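Threonine--tRNA ligase catalytic subunit (Aeropyrum pernix, PDB 3A32) catalyses the ATP-dependent attachment of threonine to tRNA(Thr), as a zinc-binding class II synthetase that lacks the domain for removing mischarged serine. Local coordinates at residues 173-178 against 232-237; 180-185 against 241-246; 344-349 against 400-405. All coordinates share one frame; numbering follows the deposited sequence.

Interaction 1: 173-178 against 232-237; sequences RVIDVV and LREAAS
Val178 presses its CG1 methyl onto the CB of Ala235, 3.5 Å away and closer than carbon atoms usually pack. The same CG1 reaches 3.7 Å from Leu232 CD2, so one branch of the valine fills the angle between two residues a turn apart on the neighbouring helix. That branch lies trans to the backbone N (chi1 179°), which carries it out across the interface, and the leucine side chain meets it at about a right angle. One turn earlier, Ile175 lays its delta end against the aliphatic root of Glu234, CD1 standing 3.7 Å from Glu234 CB; the two side chains pass at a slant. The glutamate bends at chi2 (-71°), and its carboxylate leads away from the isoleucine, leaving CB and CG to make the apolar contact. Ala235 CB, which also faces Ile175 O, is a small group that lets the backbones close in: the CA atoms of Ile175 and Ala235 are 5.5 Å apart. Across the segments no hydrogen bond or salt bridge forms, and the grip is wholly van der Waals. The helix axes approach to 8.5 Å and cross at -50°. On the sheet side, Val178 and Leu232 both touch Phe283 of strand 273-284, while Val174 touches the same phenylalanine and Val169 of strand 159-170. Helices 174-191 and 222-243 thus pack on each other and on the large mixed sheet, the helix-backed, mainly antiparallel sheet that is the hallmark of the class II synthetase catalytic core.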
loop_
_atom_site.group_PDB
_atom_site.type_symbol
_atom_site.label_atom_id
_atom_site.label_comp_id
_atom_site.label_asym_id
_atom_site.label_seq_id
_atom_site.Cartn_x
_atom_site.Cartn_y
_atom_site.Cartn_z
ATOM N N ARG A 173 -19.242 25.135 -5.094
ATOM C CA ARG A 173 -19.312 23.732 -4.723
ATOM C C ARG A 173 -18.764 23.490 -3.282
ATOM O O ARG A 173 -18.793 22.377 -2.782
ATOM C CB ARG A 173 -18.533 22.925 -5.786
ATOM C CG ARG A 173 -19.261 22.729 -7.199
ATOM C CD ARG A 173 -20.424 21.660 -7.165
ATOM N NE ARG A 173 -20.252 20.649 -6.092
ATOM C CZ ARG A 173 -19.718 19.418 -6.234
ATOM N NH1 ARG A 173 -19.317 18.982 -7.437
ATOM N NH2 ARG A 173 -19.591 18.599 -5.166
ATOM N N VAL A 174 -18.289 24.545 -2.610
ATOM C CA VAL A 174 -17.480 24.368 -1.398
ATOM C C VAL A 174 -18.305 23.783 -0.235
ATOM O O VAL A 174 -17.822 22.876 0.481
ATOM C CB VAL A 174 -16.633 25.647 -0.991
ATOM C CG1 VAL A 174 -17.536 26.854 -0.629
ATOM C CG2 VAL A 174 -15.654 25.334 0.180
ATOM N N ILE A 175 -19.540 24.258 -0.070
ATOM C CA ILE A 175 -20.421 23.740 0.986
ATOM C C ILE A 175 -20.651 22.215 0.818
ATOM O O ILE A 175 -20.563 21.432 1.798
ATOM C CB ILE A 175 -21.779 24.541 1.071
ATOM C CG1 ILE A 175 -21.547 26.003 1.525
ATOM C CG2 ILE A 175 -22.804 23.802 1.941
ATOM C CD1 ILE A 175 -22.772 26.965 1.332
ATOM N N ASP A 176 -20.904 21.793 -0.416
ATOM C CA ASP A 176 -21.127 20.379 -0.728
ATOM C C ASP A 176 -19.880 19.516 -0.437
ATOM O O ASP A 176 -19.997 18.369 0.019
ATOM C CB ASP A 176 -21.467 20.222 -2.216
ATOM C CG ASP A 176 -22.956 20.585 -2.579
ATOM O OD1 ASP A 176 -23.825 20.781 -1.722
ATOM O OD2 ASP A 176 -23.242 20.693 -3.780
ATOM N N VAL A 177 -18.702 20.044 -0.767
ATOM C CA VAL A 177 -17.459 19.370 -0.526
ATOM C C VAL A 177 -17.238 19.152 0.970
ATOM O O VAL A 177 -16.908 18.034 1.402
ATOM C CB VAL A 177 -16.285 20.158 -1.173
ATOM C CG1 VAL A 177 -14.980 19.862 -0.466
ATOM C CG2 VAL A 177 -16.193 19.851 -2.714
ATOM N N VAL A 178 -17.472 20.206 1.766
ATOM C CA VAL A 178 -17.364 20.124 3.224
ATOM C C VAL A 178 -18.299 19.074 3.797
ATOM O O VAL A 178 -17.902 18.248 4.657
ATOM C CB VAL A 178 -17.540 21.537 3.948
ATOM C CG1 VAL A 178 -17.444 21.389 5.497
ATOM C CG2 VAL A 178 -16.478 22.482 3.499
ATOM N N LEU A 232 -18.473 26.399 6.277
ATOM C CA LEU A 232 -18.494 25.485 7.429
ATOM C C LEU A 232 -19.767 25.539 8.228
ATOM O O LEU A 232 -20.175 24.531 8.816
ATOM C CB LEU A 232 -17.299 25.765 8.359
ATOM C CG LEU A 232 -15.911 25.517 7.783
ATOM C CD1 LEU A 232 -14.808 26.097 8.708
ATOM C CD2 LEU A 232 -15.668 24.001 7.514
ATOM N N ARG A 233 -20.383 26.723 8.291
ATOM C CA ARG A 233 -21.626 26.897 9.021
ATOM C C ARG A 233 -22.788 26.240 8.303
ATOM O O ARG A 233 -23.561 25.517 8.928
ATOM C CB ARG A 233 -21.923 28.382 9.291
ATOM C CG ARG A 233 -21.062 28.969 10.364
ATOM C CD ARG A 233 -21.444 30.401 10.642
ATOM N NE ARG A 233 -20.550 30.966 11.630
ATOM C CZ ARG A 233 -19.798 32.034 11.417
ATOM N NH1 ARG A 233 -19.858 32.675 10.254
ATOM N NH2 ARG A 233 -19.013 32.490 12.378
ATOM N N GLU A 234 -22.903 26.465 6.998
ATOM C CA GLU A 234 -23.947 25.818 6.205
ATOM C C GLU A 234 -23.818 24.310 6.186
ATOM O O GLU A 234 -24.798 23.613 6.359
ATOM C CB GLU A 234 -23.954 26.335 4.767
ATOM C CG GLU A 234 -24.371 27.775 4.653
ATOM C CD GLU A 234 -25.908 28.014 4.946
ATOM O OE1 GLU A 234 -26.666 27.036 5.269
ATOM O OE2 GLU A 234 -26.321 29.203 4.841
ATOM N N ALA A 235 -22.599 23.821 5.968
ATOM C CA ALA A 235 -22.337 22.382 5.964
ATOM C C ALA A 235 -22.712 21.745 7.310
ATOM O O ALA A 235 -23.446 20.747 7.338
ATOM C CB ALA A 235 -20.860 22.060 5.564
ATOM N N ALA A 236 -22.250 22.363 8.398
ATOM C CA ALA A 236 -22.552 21.941 9.762
ATOM C C ALA A 236 -24.046 22.032 10.046
ATOM O O ALA A 236 -24.594 21.234 10.810
ATOM C CB ALA A 236 -21.794 22.809 10.770
ATOM N N SER A 237 -24.703 23.007 9.440
ATOM C CA SER A 237 -26.144 23.136 9.634
ATOM C C SER A 237 -26.867 21.999 8.922
ATOM O O SER A 237 -27.845 21.467 9.446
ATOM C CB SER A 237 -26.636 24.529 9.201
ATOM O OG SER A 237 -28.043 24.543 9.067
#

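Interaction 2: 180-185 against 241-246; sequences DVFEEM and EKYGID
Phe182 and Tyr243 reach across the gap from opposite sides and slide past each other, their planes inclined at 46° and their centroids 5.7 Å apart, an oblique pairing that is neither a stack nor a T. They touch through the CE2 atoms of both rings, 3.5 Å apart. The tyrosine comes to the rim of the phenylalanine, near its plane, and Ile245 meets that rim too, pushing its CD1 to 3.4 Å from Phe182 CZ. With CG trans to the backbone N (chi1 169°), the phenylalanine ring points at the second segment. The tip of the tyrosine then runs on to the carboxylate of Glu183, its OH donating to OE1 at 2.7 Å, on the syn lone pair, with the carboxylate plane turned 69° from the ring. Segment 180-185 lies in helix 174-191 and residues 241-243 end helix 222-243, the two helices that back the catalytic sheet of this class II synthetase; Gly244 leaves the helix with positive phi, and the chain turns into strand 246-250, outermost in the sheet of this chain, where Asp246 bonds through its backbone to Val204. Phe182 also packs on Phe263 and Phe202 of the sheet, so the aromatic layer continues inward from the helices. On the outer side, Lys242 stretches out at about a right angle to Glu183, and its NZ forms a salt bridge to Glu183 OE2 (3.2 Å), approaching nearly along the C-O bond. Its CG meanwhile lies 3.8 Å above the centre of the Tyr243 ring, covering one face. With each carboxylate oxygen engaged, the glutamate is pinned in rotation, and the nearby ammonium would be expected to favour its anionic form.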
loop_
_atom_site.group_PDB
_atom_site.type_symbol
_atom_site.label_atom_id
_atom_site.label_comp_id
_atom_site.label_asym_id
_atom_site.label_seq_id
_atom_site.Cartn_x
_atom_site.Cartn_y
_atom_site.Cartn_z
ATOM N N ASP A 180 -19.752 16.549 2.140
ATOM C CA ASP A 180 -19.364 15.253 1.641
ATOM C C ASP A 180 -18.233 14.617 2.432
ATOM O O ASP A 180 -18.230 13.383 2.611
ATOM C CB ASP A 180 -18.947 15.345 0.172
ATOM C CG ASP A 180 -20.175 15.554 -0.794
ATOM O OD1 ASP A 180 -21.338 15.474 -0.362
ATOM O OD2 ASP A 180 -19.949 15.789 -2.000
ATOM N N VAL A 181 -17.291 15.452 2.905
ATOM C CA VAL A 181 -16.165 14.954 3.725
ATOM C C VAL A 181 -16.699 14.467 5.039
ATOM O O VAL A 181 -16.294 13.397 5.489
ATOM C CB VAL A 181 -15.015 15.978 3.902
ATOM C CG1 VAL A 181 -13.951 15.460 4.919
ATOM C CG2 VAL A 181 -14.345 16.238 2.535
ATOM N N PHE A 182 -17.669 15.195 5.617
ATOM C CA PHE A 182 -18.337 14.651 6.776
ATOM C C PHE A 182 -18.953 13.291 6.450
ATOM O O PHE A 182 -18.836 12.358 7.248
ATOM C CB PHE A 182 -19.433 15.576 7.364
ATOM C CG PHE A 182 -20.284 14.879 8.404
ATOM C CD1 PHE A 182 -19.868 14.800 9.727
ATOM C CD2 PHE A 182 -21.467 14.267 8.053
ATOM C CE1 PHE A 182 -20.645 14.127 10.700
ATOM C CE2 PHE A 182 -22.241 13.584 9.016
ATOM C CZ PHE A 182 -21.812 13.524 10.336
ATOM N N GLU A 183 -19.620 13.178 5.293
ATOM C CA GLU A 183 -20.314 11.921 4.935
ATOM C C GLU A 183 -19.295 10.784 4.719
ATOM O O GLU A 183 -19.548 9.653 5.063
ATOM C CB GLU A 183 -21.214 12.090 3.698
ATOM C CG GLU A 183 -22.460 12.938 3.918
ATOM C CD GLU A 183 -23.606 12.234 4.696
ATOM O OE1 GLU A 183 -23.382 11.686 5.783
ATOM O OE2 GLU A 183 -24.758 12.230 4.207
ATOM N N GLU A 184 -18.132 11.120 4.177
ATOM C CA GLU A 184 -17.045 10.160 4.051
ATOM C C GLU A 184 -16.554 9.641 5.410
ATOM O O GLU A 184 -16.375 8.454 5.592
ATOM C CB GLU A 184 -15.905 10.817 3.251
ATOM C CG GLU A 184 -16.284 10.974 1.796
ATOM C CD GLU A 184 -15.450 11.937 1.037
ATOM O OE1 GLU A 184 -14.422 12.445 1.532
ATOM O OE2 GLU A 184 -15.830 12.178 -0.114
ATOM N N MET A 185 -16.359 10.550 6.363
ATOM C CA MET A 185 -15.898 10.207 7.705
ATOM C C MET A 185 -16.866 9.222 8.377
ATOM O O MET A 185 -16.445 8.205 8.954
ATOM C CB MET A 185 -15.712 11.501 8.530
ATOM C CG MET A 185 -15.279 11.279 10.006
ATOM S SD MET A 185 -16.679 10.752 11.039
ATOM C CE MET A 185 -17.985 11.956 10.681
ATOM N N GLU A 241 -29.066 19.247 10.817
ATOM C CA GLU A 241 -30.408 19.011 10.347
ATOM C C GLU A 241 -30.588 17.547 10.086
ATOM O O GLU A 241 -31.608 17.014 10.451
ATOM C CB GLU A 241 -30.771 19.835 9.099
ATOM C CG GLU A 241 -32.316 19.912 8.904
ATOM C CD GLU A 241 -32.736 20.231 7.471
ATOM O OE1 GLU A 241 -32.249 21.258 6.909
ATOM O OE2 GLU A 241 -33.566 19.453 6.913
ATOM N N LYS A 242 -29.597 16.892 9.465
ATOM C CA LYS A 242 -29.779 15.488 9.023
ATOM C C LYS A 242 -29.641 14.456 10.146
ATOM O O LYS A 242 -30.389 13.458 10.186
ATOM C CB LYS A 242 -28.846 15.138 7.860
ATOM C CG LYS A 242 -29.139 13.738 7.255
ATOM C CD LYS A 242 -28.238 13.356 6.074
ATOM C CE LYS A 242 -28.555 11.945 5.559
ATOM N NZ LYS A 242 -27.896 11.543 4.215
ATOM N N TYR A 243 -28.701 14.704 11.069
ATOM C CA TYR A 243 -28.391 13.730 12.111
ATOM C C TYR A 243 -28.607 14.194 13.544
ATOM O O TYR A 243 -28.445 13.399 14.520
ATOM C CB TYR A 243 -26.943 13.283 11.947
ATOM C CG TYR A 243 -26.638 12.693 10.602
ATOM C CD1 TYR A 243 -27.134 11.430 10.240
ATOM C CD2 TYR A 243 -25.860 13.381 9.689
ATOM C CE1 TYR A 243 -26.853 10.880 9.001
ATOM C CE2 TYR A 243 -25.589 12.849 8.456
ATOM C CZ TYR A 243 -26.069 11.595 8.129
ATOM O OH TYR A 243 -25.775 11.060 6.905
ATOM N N GLY A 244 -28.929 15.472 13.697
ATOM C CA GLY A 244 -29.220 16.035 15.029
ATOM C C GLY A 244 -27.926 16.107 15.803
ATOM O O GLY A 244 -27.949 16.216 17.020
ATOM N N ILE A 245 -26.798 16.039 15.067
ATOM C CA ILE A 245 -25.452 16.028 15.621
ATOM C C ILE A 245 -25.134 17.453 16.051
ATOM O O ILE A 245 -25.335 18.449 15.310
ATOM C CB ILE A 245 -24.371 15.487 14.591
ATOM C CG1 ILE A 245 -24.476 13.966 14.424
ATOM C CG2 ILE A 245 -22.947 15.912 14.991
ATOM C CD1 ILE A 245 -23.519 13.406 13.331
ATOM N N ASP A 246 -24.629 17.592 17.257
ATOM C CA ASP A 246 -24.538 18.957 17.638
ATOM C C ASP A 246 -23.215 19.699 17.221
ATOM O O ASP A 246 -22.157 19.050 16.984
ATOM C CB ASP A 246 -25.208 19.183 19.001
ATOM C CG ASP A 246 -24.354 18.842 20.123
ATOM O OD1 ASP A 246 -24.883 18.232 21.078
ATOM O OD2 ASP A 246 -23.181 19.235 20.050
#

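Interaction 3: 344-349 against 400-405; sequences IAVKTG and NVFIGA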
loop_
_atom_site.group_PDB
_atom_site.type_symbol
_atom_site.label_atom_id
_atom_site.label_comp_id
_atom_site.label_asym_id
_atom_site.label_seq_id
_atom_site.Cartn_x
_atom_site.Cartn_y
_atom_site.Cartn_z
ATOM N N ILE A 344 -10.165 -24.379 16.401
ATOM C CA ILE A 344 -9.802 -24.988 17.690
ATOM C C ILE A 344 -10.270 -26.454 17.741
ATOM O O ILE A 344 -11.470 -26.739 17.754
ATOM C CB ILE A 344 -10.348 -24.154 18.879
ATOM C CG1 ILE A 344 -9.785 -22.725 18.804
ATOM C CG2 ILE A 344 -9.901 -24.761 20.236
ATOM C CD1 ILE A 344 -10.692 -21.650 19.238
ATOM N N ALA A 345 -9.298 -27.368 17.738
ATOM C CA ALA A 345 -9.580 -28.786 17.645
ATOM C C ALA A 345 -9.698 -29.311 19.086
ATOM O O ALA A 345 -8.712 -29.326 19.818
ATOM C CB ALA A 345 -8.445 -29.499 16.873
ATOM N N VAL A 346 -10.897 -29.709 19.518
ATOM C CA VAL A 346 -11.041 -30.151 20.916
ATOM C C VAL A 346 -10.864 -31.681 21.009
ATOM O O VAL A 346 -11.816 -32.459 20.825
ATOM C CB VAL A 346 -12.335 -29.704 21.520
ATOM C CG1 VAL A 346 -12.323 -29.977 23.044
ATOM C CG2 VAL A 346 -12.628 -28.183 21.175
ATOM N N LYS A 347 -9.627 -32.102 21.232
ATOM C CA LYS A 347 -9.304 -33.533 21.196
ATOM C C LYS A 347 -9.800 -34.247 22.453
ATOM O O LYS A 347 -9.966 -33.630 23.510
ATOM C CB LYS A 347 -7.814 -33.747 20.964
ATOM C CG LYS A 347 -7.512 -33.871 19.490
ATOM C CD LYS A 347 -6.185 -33.260 19.117
ATOM C CE LYS A 347 -6.108 -33.045 17.569
ATOM N NZ LYS A 347 -5.292 -34.082 16.788
ATOM N N THR A 348 -10.057 -35.545 22.308
ATOM C CA THR A 348 -10.733 -36.338 23.330
ATOM C C THR A 348 -9.836 -37.442 23.882
ATOM O O THR A 348 -10.055 -37.908 24.987
ATOM C CB THR A 348 -12.070 -36.972 22.791
ATOM O OG1 THR A 348 -11.793 -37.908 21.746
ATOM C CG2 THR A 348 -13.000 -35.892 22.237
ATOM N N GLY A 349 -8.822 -37.844 23.119
ATOM C CA GLY A 349 -8.021 -39.013 23.457
ATOM C C GLY A 349 -8.460 -40.281 22.727
ATOM O O GLY A 349 -7.676 -41.260 22.609
ATOM N N ASN A 400 -14.035 -17.636 16.315
ATOM C CA ASN A 400 -13.577 -18.955 16.827
ATOM C C ASN A 400 -14.408 -20.089 16.258
ATOM O O ASN A 400 -15.631 -20.015 16.313
ATOM C CB ASN A 400 -13.552 -19.067 18.392
ATOM C CG ASN A 400 -12.618 -18.048 19.049
ATOM O OD1 ASN A 400 -11.656 -17.551 18.423
ATOM N ND2 ASN A 400 -12.917 -17.702 20.324
ATOM N N VAL A 401 -13.754 -21.108 15.701
ATOM C CA VAL A 401 -14.462 -22.298 15.157
ATOM C C VAL A 401 -14.047 -23.487 16.010
ATOM O O VAL A 401 -12.877 -23.837 16.056
ATOM C CB VAL A 401 -14.165 -22.543 13.632
ATOM C CG1 VAL A 401 -14.909 -23.787 13.094
ATOM C CG2 VAL A 401 -14.530 -21.277 12.792
ATOM N N PHE A 402 -14.986 -24.028 16.761
ATOM C CA PHE A 402 -14.688 -25.125 17.683
ATOM C C PHE A 402 -15.023 -26.433 17.034
ATOM O O PHE A 402 -16.163 -26.640 16.592
ATOM C CB PHE A 402 -15.454 -24.988 19.007
ATOM C CG PHE A 402 -14.941 -23.853 19.883
ATOM C CD1 PHE A 402 -13.808 -24.021 20.677
ATOM C CD2 PHE A 402 -15.587 -22.613 19.886
ATOM C CE1 PHE A 402 -13.328 -22.982 21.473
ATOM C CE2 PHE A 402 -15.113 -21.566 20.674
ATOM C CZ PHE A 402 -13.991 -21.740 21.484
ATOM N N ILE A 403 -14.020 -27.295 16.915
ATOM C CA ILE A 403 -14.265 -28.597 16.340
ATOM C C ILE A 403 -13.951 -29.705 17.321
ATOM O O ILE A 403 -12.805 -30.023 17.532
ATOM C CB ILE A 403 -13.539 -28.850 15.041
ATOM C CG1 ILE A 403 -13.849 -27.716 14.042
ATOM C CG2 ILE A 403 -14.010 -30.278 14.478
ATOM C CD1 ILE A 403 -12.869 -27.550 12.998
ATOM N N GLY A 404 -15.006 -30.234 17.950
ATOM C CA GLY A 404 -14.894 -31.404 18.820
ATOM C C GLY A 404 -15.696 -32.605 18.296
ATOM O O GLY A 404 -16.217 -32.595 17.178
ATOM N N ALA A 405 -15.755 -33.642 19.115
ATOM C CA ALA A 405 -16.473 -34.894 18.828
ATOM C C ALA A 405 -17.928 -34.633 18.440
ATOM O O ALA A 405 -18.444 -35.241 17.530
ATOM C CB ALA A 405 -16.419 -35.790 20.085
HETATM O O HOH W 1 -14.346 -33.004 21.660
#
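The Phe402 ring has Val346 CG2 at its edge, near the ring plane and 4.4 Å from Phe402 CD1, whereas Ile344 CD1 approaches obliquely, 3.7 Å from Phe402 CE1. Ile344 and Phe402 lie side by side and point the same way, as paired residues of neighbouring parallel strands do. The isoleucine keeps CG1 beside its backbone N (chi1 -59°), and Ile344 CD1 extends from there past the ring to Asn400 CB, 3.9 Å off. Leu384 and Val388 of helix 384-393 cover this face of the sheet. Ala345 and Ile403 form the next pair and turn to the other face, where they meet helix 353-369 through Ile356, Leu359 and Ile363. The strands, 25° apart in direction, are joined by three backbone hydrogen bonds. Ile344 gives its N-H to Val401 O, Ile403 N gives its hydrogen to Ile344 O at 2.7 Å, and Val346 N gives its hydrogen to Ile403 O. Beyond Gly404, the N-cap of helix 405-410, the two chain segments part. There a water donates to Val346 O at 2.7 Å and accepts from Ala405 N at 3.0 Å, while Thr348 CG2 still touches Ala405 CB. The hydroxyl of Thr348 is engaged with Asp353 instead. In the anticodon-binding domain, strands 341-347 and 399-403 are adjacent in a mixed sheet with helices on both faces, the alpha/beta fold of class IIa synthetases. The chemistry thus changes along the pair: direct amide bonds and apolar side chains lying alongside one another join the strands, and a bridging water carries the link on where the backbones separate.

How the interactions relate
Interactions 1 and 2 are successive stations along one helix pair, 174-191 with 222-243, their centres 10 Å apart. At interaction 1 the helices meet closely through aliphatic groups over the catalytic sheet, with Ala235 at the closest backbone approach; at interaction 2 they have drawn apart, long aromatic and charged side chains span the gap, and the contact is only partly buried. Interaction 3 belongs to the anticodon-binding domain, its centre 55 Å from that of interaction 1 and 47 Å from that of interaction 2. Like interaction 1 it is buried, but neighbouring strands are joined there by backbone hydrogen bonds, whereas no backbone hydrogen bond joins the two segments in interactions 1 and 2.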